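Local coordinates for cystathionine gamma-synthase (Xanthomonas oryzae pv. oryzae KACC 10331, PDB 6LD7), which probably uses pyridoxal 5'-phosphate to make cystathionine in methionine biosynthesis, as a member of the trans-sulfuration enzyme family, at residues R262-I273 / L373-L384; I273-V283 / L387-L398. The protein carries 1 engineered substitution. All blocks are in the same frame, centred on the assembly; numbering follows the deposited sequence.

Interaction 1: R262-I273 / L373-L384; sequences RLRVHQENADAI and LSIGIESAEDLL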
loop_
_atom_site.group_PDB
_atom_site.type_symbol
_atom_site.label_atom_id
_atom_site.label_comp_id
_atom_site.label_asym_id
_atom_site.label_seq_id
_atom_site.Cartn_x
_atom_site.Cartn_y
_atom_site.Cartn_z
ATOM N N ARG C 262 -8.921 4.805 21.144
ATOM C CA ARG C 262 -7.529 4.805 21.622
ATOM C C ARG C 262 -7.358 5.768 22.826
ATOM O O ARG C 262 -6.782 5.357 23.886
ATOM C CB ARG C 262 -6.533 5.206 20.519
ATOM C CG ARG C 262 -6.395 4.079 19.500
ATOM C CD ARG C 262 -5.401 4.374 18.371
ATOM N NE ARG C 262 -5.957 5.318 17.392
ATOM C CZ ARG C 262 -5.511 6.562 17.222
ATOM N NH1 ARG C 262 -4.563 7.049 18.014
ATOM N NH2 ARG C 262 -5.986 7.303 16.228
ATOM N N LEU C 263 -7.838 6.959 22.721
ATOM C CA LEU C 263 -7.648 8.009 23.802
ATOM C C LEU C 263 -8.343 7.555 25.112
ATOM O O LEU C 263 -7.872 7.918 26.200
ATOM C CB LEU C 263 -8.211 9.342 23.309
ATOM C CG LEU C 263 -7.272 10.071 22.339
ATOM C CD1 LEU C 263 -7.971 11.263 21.739
ATOM C CD2 LEU C 263 -5.904 10.435 22.934
ATOM N N ARG C 264 -9.437 6.851 25.063
ATOM C CA ARG C 264 -10.041 6.371 26.349
ATOM C C ARG C 264 -9.035 5.490 27.082
ATOM O O ARG C 264 -8.842 5.681 28.255
ATOM C CB ARG C 264 -11.282 5.546 26.120
ATOM C CG ARG C 264 -12.451 6.381 25.584
ATOM C CD ARG C 264 -13.416 5.274 25.239
ATOM N NE ARG C 264 -14.547 5.721 24.493
ATOM C CZ ARG C 264 -15.800 5.421 24.791
ATOM N NH1 ARG C 264 -16.073 4.747 25.868
ATOM N NH2 ARG C 264 -16.774 5.884 24.046
ATOM N N VAL C 265 -8.326 4.618 26.386
ATOM C CA VAL C 265 -7.355 3.726 27.057
ATOM C C VAL C 265 -6.102 4.543 27.398
ATOM O O VAL C 265 -5.557 4.352 28.486
ATOM C CB VAL C 265 -7.060 2.499 26.204
ATOM C CG1 VAL C 265 -6.024 1.629 26.905
ATOM C CG2 VAL C 265 -8.327 1.746 25.878
ATOM N N HIS C 266 -5.587 5.384 26.459
ATOM C CA HIS C 266 -4.374 6.163 26.716
ATOM C C HIS C 266 -4.605 6.902 28.056
ATOM O O HIS C 266 -3.711 6.969 28.905
ATOM C CB HIS C 266 -4.149 7.238 25.612
ATOM C CG HIS C 266 -3.572 6.767 24.324
ATOM N ND1 HIS C 266 -2.267 6.335 24.242
ATOM C CD2 HIS C 266 -4.040 6.857 23.068
ATOM C CE1 HIS C 266 -2.026 6.039 22.990
ATOM N NE2 HIS C 266 -3.071 6.381 22.239
ATOM N N GLN C 267 -5.742 7.564 28.194
ATOM C CA GLN C 267 -5.942 8.458 29.383
ATOM C C GLN C 267 -6.170 7.640 30.677
ATOM O O GLN C 267 -5.690 8.074 31.768
ATOM C CB GLN C 267 -7.078 9.423 29.102
ATOM C CG GLN C 267 -6.690 10.467 28.082
ATOM C CD GLN C 267 -7.766 11.508 27.917
ATOM O OE1 GLN C 267 -7.605 12.696 28.273
ATOM N NE2 GLN C 267 -8.877 11.068 27.364
ATOM N N GLU C 268 -6.818 6.493 30.589
ATOM C CA GLU C 268 -6.927 5.559 31.746
ATOM C C GLU C 268 -5.521 5.156 32.203
ATOM O O GLU C 268 -5.210 5.244 33.388
ATOM C CB GLU C 268 -7.746 4.338 31.364
ATOM C CG GLU C 268 -7.897 3.394 32.512
ATOM C CD GLU C 268 -8.606 2.048 32.263
ATOM O OE1 GLU C 268 -8.442 1.094 33.088
ATOM O OE2 GLU C 268 -9.375 1.960 31.312
ATOM N N ASN C 269 -4.643 4.838 31.268
ATOM C CA ASN C 269 -3.266 4.417 31.607
ATOM C C ASN C 269 -2.500 5.586 32.224
ATOM O O ASN C 269 -1.809 5.390 33.227
ATOM C CB ASN C 269 -2.525 3.883 30.386
ATOM C CG ASN C 269 -3.030 2.510 30.000
ATOM O OD1 ASN C 269 -3.689 1.818 30.816
ATOM N ND2 ASN C 269 -2.649 2.085 28.802
ATOM N N ALA C 270 -2.632 6.779 31.666
ATOM C CA ALA C 270 -1.889 7.954 32.144
ATOM C C ALA C 270 -2.322 8.324 33.571
ATOM O O ALA C 270 -1.438 8.588 34.398
ATOM C CB ALA C 270 -2.092 9.119 31.203
ATOM N N ASP C 271 -3.619 8.347 33.840
ATOM C CA ASP C 271 -4.157 8.572 35.226
ATOM C C ASP C 271 -3.551 7.544 36.197
ATOM O O ASP C 271 -3.068 7.969 37.255
ATOM C CB ASP C 271 -5.680 8.482 35.258
ATOM C CG ASP C 271 -6.328 9.620 34.473
ATOM O OD1 ASP C 271 -5.583 10.525 33.979
ATOM O OD2 ASP C 271 -7.571 9.559 34.234
ATOM N N ALA C 272 -3.434 6.273 35.789
ATOM C CA ALA C 272 -2.841 5.256 36.689
ATOM C C ALA C 272 -1.345 5.505 36.846
ATOM O O ALA C 272 -0.863 5.383 37.921
ATOM C CB ALA C 272 -3.135 3.901 36.174
ATOM N N ILE C 273 -0.634 5.959 35.804
ATOM C CA ILE C 273 0.814 6.041 35.897
ATOM C C ILE C 273 1.105 7.262 36.726
ATOM O O ILE C 273 2.082 7.249 37.536
ATOM C CB ILE C 273 1.456 6.047 34.494
ATOM C CG1 ILE C 273 1.397 4.628 33.938
ATOM C CG2 ILE C 273 2.861 6.554 34.556
ATOM C CD1 ILE C 273 1.586 4.502 32.458
ATOM N N LEU C 373 7.316 10.355 29.036
ATOM C CA LEU C 373 6.527 9.215 28.638
ATOM C C LEU C 373 5.480 9.637 27.647
ATOM O O LEU C 373 4.702 10.531 27.947
ATOM C CB LEU C 373 5.826 8.611 29.861
ATOM C CG LEU C 373 6.723 8.170 30.972
ATOM C CD1 LEU C 373 5.895 7.558 32.098
ATOM C CD2 LEU C 373 7.742 7.166 30.510
ATOM N N SER C 374 5.361 8.816 26.605
ATOM C CA SER C 374 4.188 8.805 25.705
ATOM C C SER C 374 3.462 7.496 26.003
ATOM O O SER C 374 3.948 6.436 25.612
ATOM C CB SER C 374 4.555 8.922 24.260
ATOM O OG SER C 374 3.407 8.715 23.428
ATOM N N ILE C 375 2.390 7.567 26.761
ATOM C CA ILE C 375 1.724 6.369 27.318
ATOM C C ILE C 375 0.770 5.827 26.265
ATOM O O ILE C 375 -0.079 6.562 25.720
ATOM C CB ILE C 375 1.077 6.735 28.648
ATOM C CG1 ILE C 375 2.215 7.047 29.637
ATOM C CG2 ILE C 375 0.151 5.630 29.145
ATOM C CD1 ILE C 375 1.795 7.925 30.726
ATOM N N GLY C 376 0.990 4.568 25.958
ATOM C CA GLY C 376 0.200 3.837 24.950
ATOM C C GLY C 376 -1.041 3.169 25.536
ATOM O O GLY C 376 -1.578 3.642 26.599
ATOM N N ILE C 377 -1.530 2.152 24.811
ATOM C CA ILE C 377 -2.782 1.458 25.140
ATOM C C ILE C 377 -2.565 -0.004 25.538
ATOM O O ILE C 377 -3.599 -0.771 25.577
ATOM C CB ILE C 377 -3.759 1.584 23.988
ATOM C CG1 ILE C 377 -3.317 0.823 22.740
ATOM C CG2 ILE C 377 -3.986 3.040 23.741
ATOM C CD1 ILE C 377 -4.371 0.790 21.702
ATOM N N GLU C 378 -1.380 -0.318 26.008
ATOM C CA GLU C 378 -1.103 -1.622 26.639
ATOM C C GLU C 378 -1.934 -1.709 27.918
ATOM O O GLU C 378 -2.395 -0.688 28.412
ATOM C CB GLU C 378 0.380 -1.711 27.024
ATOM C CG GLU C 378 1.317 -1.659 25.847
ATOM C CD GLU C 378 1.852 -0.294 25.471
ATOM O OE1 GLU C 378 1.297 0.681 25.941
ATOM O OE2 GLU C 378 2.759 -0.220 24.631
ATOM N N SER C 379 -1.950 -2.847 28.584
ATOM C CA SER C 379 -2.798 -2.937 29.806
ATOM C C SER C 379 -2.104 -2.174 30.938
ATOM O O SER C 379 -0.835 -2.288 31.114
ATOM C CB SER C 379 -3.099 -4.337 30.143
ATOM O OG SER C 379 -1.941 -4.897 30.682
ATOM N N ALA C 380 -2.887 -1.379 31.658
ATOM C CA ALA C 380 -2.355 -0.593 32.787
ATOM C C ALA C 380 -1.496 -1.479 33.682
ATOM O O ALA C 380 -0.415 -1.040 34.154
ATOM C CB ALA C 380 -3.488 0.001 33.554
ATOM N N GLU C 381 -1.935 -2.691 33.982
ATOM C CA GLU C 381 -1.169 -3.547 34.944
ATOM C C GLU C 381 0.278 -3.735 34.476
ATOM O O GLU C 381 1.187 -3.692 35.342
ATOM C CB GLU C 381 -1.854 -4.879 35.243
ATOM C CG GLU C 381 -1.872 -5.918 34.125
ATOM C CD GLU C 381 -2.778 -7.125 34.391
ATOM O OE1 GLU C 381 -2.246 -8.129 34.912
ATOM O OE2 GLU C 381 -3.971 -7.109 33.989
ATOM N N ASP C 382 0.488 -3.993 33.184
ATOM C CA ASP C 382 1.856 -4.258 32.642
ATOM C C ASP C 382 2.687 -2.997 32.682
ATOM O O ASP C 382 3.850 -3.075 33.083
ATOM C CB ASP C 382 1.806 -4.828 31.225
ATOM C CG ASP C 382 1.224 -6.224 31.141
ATOM O OD1 ASP C 382 1.447 -7.001 32.123
ATOM O OD2 ASP C 382 0.526 -6.533 30.097
ATOM N N LEU C 383 2.148 -1.873 32.210
ATOM C CA LEU C 383 2.917 -0.612 32.255
ATOM C C LEU C 383 3.340 -0.316 33.683
ATOM O O LEU C 383 4.478 0.113 33.866
ATOM C CB LEU C 383 2.105 0.549 31.688
ATOM C CG LEU C 383 1.675 0.327 30.250
ATOM C CD1 LEU C 383 1.005 1.579 29.697
ATOM C CD2 LEU C 383 2.891 -0.073 29.379
ATOM N N LEU C 384 2.480 -0.553 34.676
ATOM C CA LEU C 384 2.846 -0.253 36.097
ATOM C C LEU C 384 3.922 -1.224 36.635
ATOM O O LEU C 384 4.876 -0.785 37.294
ATOM C CB LEU C 384 1.610 -0.322 36.973
ATOM C CG LEU C 384 0.543 0.737 36.738
ATOM C CD1 LEU C 384 -0.690 0.365 37.538
ATOM C CD2 LEU C 384 1.025 2.093 37.152
HETATM O O HOH W 1 -5.108 -0.301 30.196
#

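Interaction 2: I273-V283 / L387-L398; sequences IAELLDGHAMV and LRAGLSRAEATL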
loop_
_atom_site.group_PDB
_atom_site.type_symbol
_atom_site.label_atom_id
_atom_site.label_comp_id
_atom_site.label_asym_id
_atom_site.label_seq_id
_atom_site.Cartn_x
_atom_site.Cartn_y
_atom_site.Cartn_z
ATOM N N ILE C 273 -0.634 5.959 35.804
ATOM C CA ILE C 273 0.814 6.041 35.897
ATOM C C ILE C 273 1.105 7.262 36.726
ATOM O O ILE C 273 2.082 7.249 37.536
ATOM C CB ILE C 273 1.456 6.047 34.494
ATOM C CG1 ILE C 273 1.397 4.628 33.938
ATOM C CG2 ILE C 273 2.861 6.554 34.556
ATOM C CD1 ILE C 273 1.586 4.502 32.458
ATOM N N ALA C 274 0.371 8.327 36.502
ATOM C CA ALA C 274 0.551 9.581 37.287
ATOM C C ALA C 274 0.325 9.299 38.780
ATOM O O ALA C 274 1.106 9.796 39.605
ATOM C CB ALA C 274 -0.376 10.674 36.796
ATOM N N GLU C 275 -0.703 8.549 39.136
ATOM C CA GLU C 275 -0.862 8.084 40.540
ATOM C C GLU C 275 0.415 7.354 41.030
ATOM O O GLU C 275 0.744 7.532 42.192
ATOM C CB GLU C 275 -2.025 7.095 40.723
ATOM C CG GLU C 275 -3.338 7.710 41.113
ATOM C CD GLU C 275 -3.820 7.360 42.511
ATOM O OE1 GLU C 275 -3.021 7.501 43.433
ATOM O OE2 GLU C 275 -5.004 6.907 42.661
ATOM N N LEU C 276 1.021 6.415 40.287
ATOM C CA LEU C 276 2.219 5.691 40.823
ATOM C C LEU C 276 3.370 6.697 41.001
ATOM O O LEU C 276 4.066 6.666 42.008
ATOM C CB LEU C 276 2.630 4.622 39.827
ATOM C CG LEU C 276 4.008 4.010 40.066
ATOM C CD1 LEU C 276 3.900 2.995 41.234
ATOM C CD2 LEU C 276 4.518 3.321 38.805
ATOM N N LEU C 277 3.581 7.599 40.042
ATOM C CA LEU C 277 4.824 8.406 40.005
ATOM C C LEU C 277 4.691 9.565 41.009
ATOM O O LEU C 277 5.662 9.915 41.639
ATOM C CB LEU C 277 5.089 8.953 38.603
ATOM C CG LEU C 277 5.392 7.913 37.535
ATOM C CD1 LEU C 277 5.630 8.617 36.233
ATOM C CD2 LEU C 277 6.588 7.034 37.886
ATOM N N ASP C 278 3.532 10.143 41.168
ATOM C CA ASP C 278 3.400 11.347 42.008
ATOM C C ASP C 278 3.586 10.984 43.500
ATOM O O ASP C 278 2.784 10.235 44.012
ATOM C CB ASP C 278 2.025 11.976 41.839
ATOM C CG ASP C 278 1.872 13.292 42.593
ATOM O OD1 ASP C 278 2.812 14.111 42.598
ATOM O OD2 ASP C 278 0.784 13.538 43.076
ATOM N N GLY C 279 4.572 11.569 44.152
ATOM C CA GLY C 279 4.945 11.251 45.542
ATOM C C GLY C 279 5.720 9.938 45.678
ATOM O O GLY C 279 6.033 9.629 46.761
ATOM N N HIS C 280 6.068 9.171 44.641
ATOM C CA HIS C 280 6.965 8.006 44.818
ATOM C C HIS C 280 8.314 8.546 45.308
ATOM O O HIS C 280 8.757 9.633 44.871
ATOM C CB HIS C 280 7.070 7.197 43.533
ATOM C CG HIS C 280 7.835 5.931 43.653
ATOM N ND1 HIS C 280 9.207 5.939 43.811
ATOM C CD2 HIS C 280 7.437 4.629 43.621
ATOM C CE1 HIS C 280 9.642 4.693 43.854
ATOM N NE2 HIS C 280 8.575 3.871 43.768
ATOM N N ALA C 281 8.995 7.790 46.146
ATOM C CA ALA C 281 10.259 8.232 46.769
ATOM C C ALA C 281 11.322 8.504 45.703
ATOM O O ALA C 281 12.171 9.272 45.958
ATOM C CB ALA C 281 10.717 7.160 47.778
ATOM N N MET C 282 11.327 7.836 44.556
ATOM C CA MET C 282 12.427 8.013 43.578
ATOM C C MET C 282 12.104 9.161 42.610
ATOM O O MET C 282 12.893 9.400 41.715
ATOM C CB MET C 282 12.635 6.703 42.811
ATOM C CG MET C 282 13.374 5.640 43.622
ATOM S SD MET C 282 15.015 6.313 44.072
ATOM C CE MET C 282 15.814 6.498 42.481
ATOM N N VAL C 283 10.951 9.817 42.741
ATOM C CA VAL C 283 10.493 10.843 41.756
ATOM C C VAL C 283 10.365 12.198 42.457
ATOM O O VAL C 283 9.531 12.286 43.352
ATOM C CB VAL C 283 9.141 10.418 41.163
ATOM C CG1 VAL C 283 8.621 11.444 40.187
ATOM C CG2 VAL C 283 9.208 9.074 40.486
ATOM N N LEU C 387 7.184 0.074 35.117
ATOM C CA LEU C 387 7.719 1.298 35.771
ATOM C C LEU C 387 8.212 1.029 37.203
ATOM O O LEU C 387 9.294 1.604 37.617
ATOM C CB LEU C 387 6.689 2.416 35.748
ATOM C CG LEU C 387 6.309 2.917 34.365
ATOM C CD1 LEU C 387 5.073 3.773 34.453
ATOM C CD2 LEU C 387 7.443 3.682 33.700
ATOM N N ARG C 388 7.448 0.286 38.004
ATOM C CA ARG C 388 7.967 -0.132 39.328
ATOM C C ARG C 388 9.328 -0.801 39.183
ATOM O O ARG C 388 10.155 -0.559 40.011
ATOM C CB ARG C 388 7.059 -1.142 40.034
ATOM C CG ARG C 388 5.788 -0.512 40.571
ATOM C CD ARG C 388 5.081 -1.529 41.485
ATOM N NE ARG C 388 3.757 -1.050 41.389
ATOM C CZ ARG C 388 2.750 -1.583 40.691
ATOM N NH1 ARG C 388 2.788 -2.767 40.116
ATOM N NH2 ARG C 388 1.654 -0.883 40.659
ATOM N N ALA C 389 9.562 -1.715 38.244
ATOM C CA ALA C 389 10.896 -2.393 38.208
ATOM C C ALA C 389 11.941 -1.360 37.735
ATOM O O ALA C 389 13.100 -1.350 38.220
ATOM C CB ALA C 389 10.854 -3.675 37.380
ATOM N N GLY C 390 11.542 -0.382 36.931
ATOM C CA GLY C 390 12.478 0.691 36.540
ATOM C C GLY C 390 12.846 1.568 37.755
ATOM O O GLY C 390 14.015 1.862 37.951
ATOM N N LEU C 391 11.878 1.938 38.579
ATOM C CA LEU C 391 12.130 2.807 39.759
ATOM C C LEU C 391 13.016 2.053 40.780
ATOM O O LEU C 391 13.899 2.649 41.416
ATOM C CB LEU C 391 10.768 3.144 40.345
ATOM C CG LEU C 391 9.943 4.148 39.533
ATOM C CD1 LEU C 391 8.579 4.318 40.166
ATOM C CD2 LEU C 391 10.645 5.485 39.421
ATOM N N SER C 392 12.846 0.739 40.837
ATOM C CA SER C 392 13.644 -0.178 41.681
ATOM C C SER C 392 15.104 -0.304 41.202
ATOM O O SER C 392 16.026 -0.108 42.011
ATOM C CB SER C 392 12.915 -1.471 41.696
ATOM O OG SER C 392 13.635 -2.363 42.445
ATOM N N ARG C 393 15.338 -0.517 39.911
ATOM C CA ARG C 393 16.716 -0.458 39.369
ATOM C C ARG C 393 17.368 0.884 39.674
ATOM O O ARG C 393 18.601 0.872 40.082
ATOM C CB ARG C 393 16.796 -0.575 37.863
ATOM C CG ARG C 393 16.587 -1.965 37.284
ATOM C CD ARG C 393 16.662 -1.683 35.745
ATOM N NE ARG C 393 15.483 -2.365 35.456
ATOM C CZ ARG C 393 14.383 -2.080 34.834
ATOM N NH1 ARG C 393 14.116 -1.053 34.077
ATOM N NH2 ARG C 393 13.504 -3.022 35.012
ATOM N N ALA C 394 16.646 1.984 39.466
ATOM C CA ALA C 394 17.173 3.342 39.749
ATOM C C ALA C 394 17.549 3.477 41.240
ATOM O O ALA C 394 18.569 4.049 41.535
ATOM C CB ALA C 394 16.161 4.417 39.409
ATOM N N GLU C 395 16.677 3.090 42.151
ATOM C CA GLU C 395 16.900 3.136 43.601
ATOM C C GLU C 395 18.218 2.403 43.960
ATOM O O GLU C 395 18.994 2.976 44.725
ATOM C CB GLU C 395 15.735 2.500 44.338
ATOM C CG GLU C 395 15.949 2.448 45.839
ATOM C CD GLU C 395 14.697 2.147 46.644
ATOM O OE1 GLU C 395 14.793 2.158 47.869
ATOM O OE2 GLU C 395 13.634 1.904 46.052
ATOM N N ALA C 396 18.516 1.277 43.321
ATOM C CA ALA C 396 19.719 0.440 43.578
ATOM C C ALA C 396 21.019 1.125 43.109
ATOM O O ALA C 396 22.040 0.680 43.573
ATOM C CB ALA C 396 19.550 -0.913 42.946
ATOM N N THR C 397 21.017 2.164 42.267
ATOM C CA THR C 397 22.161 3.105 42.157
ATOM C C THR C 397 22.119 3.833 43.509
ATOM O O THR C 397 21.771 3.167 44.453
ATOM C CB THR C 397 22.064 3.850 40.825
ATOM O OG1 THR C 397 21.053 4.856 40.893
ATOM C CG2 THR C 397 21.815 2.908 39.664
ATOM N N LEU C 398 22.242 5.139 43.637
ATOM C CA LEU C 398 22.119 5.858 44.965
ATOM C C LEU C 398 23.200 5.393 45.966
ATOM O O LEU C 398 23.174 4.201 46.388
ATOM C CB LEU C 398 20.732 5.700 45.603
ATOM C CG LEU C 398 19.560 6.348 44.873
ATOM C CD1 LEU C 398 18.396 6.577 45.800
ATOM C CD2 LEU C 398 19.956 7.648 44.205
#

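Interaction 1: R262-I273 / L373-L384
Asn-269 hydrogen-bonds through both hydrogens of its amide ND2 to the turn that follows strand 370-374. ND2 lies 2.9 Å from Gly-376 O, which sits close to the amide plane, and 2.8 Å from Glu-378 O, where the donor lies in the carbonyl plane. OD1 accepts a bond from a water 2.6 Å away; that water accepts in turn from Ala-380 N and makes a longer bond to Glu-378 O. An asparagine suits this place because one short, flat group offers two donors to main-chain carbonyls and an acceptor to the bridging water. One turn earlier, His-266 ND1 donates to Ile-375 O at 2.7 Å, arriving on a carbonyl lone pair, and the imidazole also makes an edge-to-face pair with the ring of Tyr-210.

These bonds belong to the C-terminal domain of a fold-type I PLP enzyme; here helix 259-277 touches strand 310-315 through Ala-270 and Ile-273 and runs beside helix 380-396. Ser-379 occupies the N-cap position of that last helix, and its N bonds to Thr-18 OG1 of the second subunit. The short axes of 262-273 and 380-384 run at 40°, 9.9 Å apart.

Apolar contacts flank the polar ones. Ile-377 lays CG2, anti to the carbonyl carbon (chi1 68°), over the centre of the His-266 imidazole, a CH-pi contact 3.6 Å from the centroid; its CB meets Val-265 CG1. Further on, Ile-273 and Ile-375 meet tip to tip, CD1 to CG2 at 3.8 Å, and branched Ile-273 also touches Leu-373 through CG2 and Leu-384 through CG1.

Interaction 2: I273-V283 / L387-L398
His-280 ND1 accepts a hydrogen bond from Met-282 N at 2.9 Å, nearly straight at 175° and close to the plane of the ring. The bond holds the imidazole across its own turn and fixes the rotation of the ring, so that one face is presented to Leu-391 of the facing helix. The methyl CD1 of that leucine stands over the centre of the ring, 3.6 Å from the centroid and 12° off the normal, a CH-pi contact in which the two side chains come from opposite directions. With CG anti to the backbone N, the histidine reaches across from the turn, and a flat ring gives the methyl a broad surface to rest on.

Two consecutive turns follow helix 259-277: type II from Leu-277 to His-280, with Gly-279 at positive phi, then type I from His-280 to Val-283, leading into strand 283-287, outermost in the five-stranded sheet of this chain. Within the C-terminal domain, helix and turns both lie against the final helix, 380-396; the short axes of 273-277 and 387-396 are inclined by 24° and 11.7 Å apart, a spacing that large aliphatic side chains bridge.

Leu-391 serves as the hub, its CD1 also touching Leu-277 CD2 and its CD2 meeting Val-283 CG2 at 4.0 Å. Where the segments begin, Ile-273 CG2 abuts Leu-387 CD1 at 3.6 Å, the two side chains crossing at about a right angle, while Leu-276 splits its methyls between Leu-387 CB and the aliphatic part of Arg-388. At the far end the unbranched Met-282 chain bends at chi2 and chi3, bringing CE to 3.7 Å from Ala-394 CB, whose small side chain admits it, and SD to 3.8 Å from Leu-398 CD1.

Along the chain, helix 259-277 comes first and supplies one side of both contacts, its 262-273 part to interaction 1 and its end and following turns to interaction 2. About a hundred residues later, after the other four strands of the five-stranded sheet and helix 319-327, strand 370-374 and its turn return to close interaction 1. Helix 380-396 then continues to close interaction 2. The segments alternate, so the two closures cross rather than nest. Ile-273 belongs to both, and Leu-384 of interaction 1 packs on Leu-276 of interaction 2; the centres are about 17 Å apart. Together they hold helix 259-277 against the end of strand 370-374, its following loop and helix 380-396.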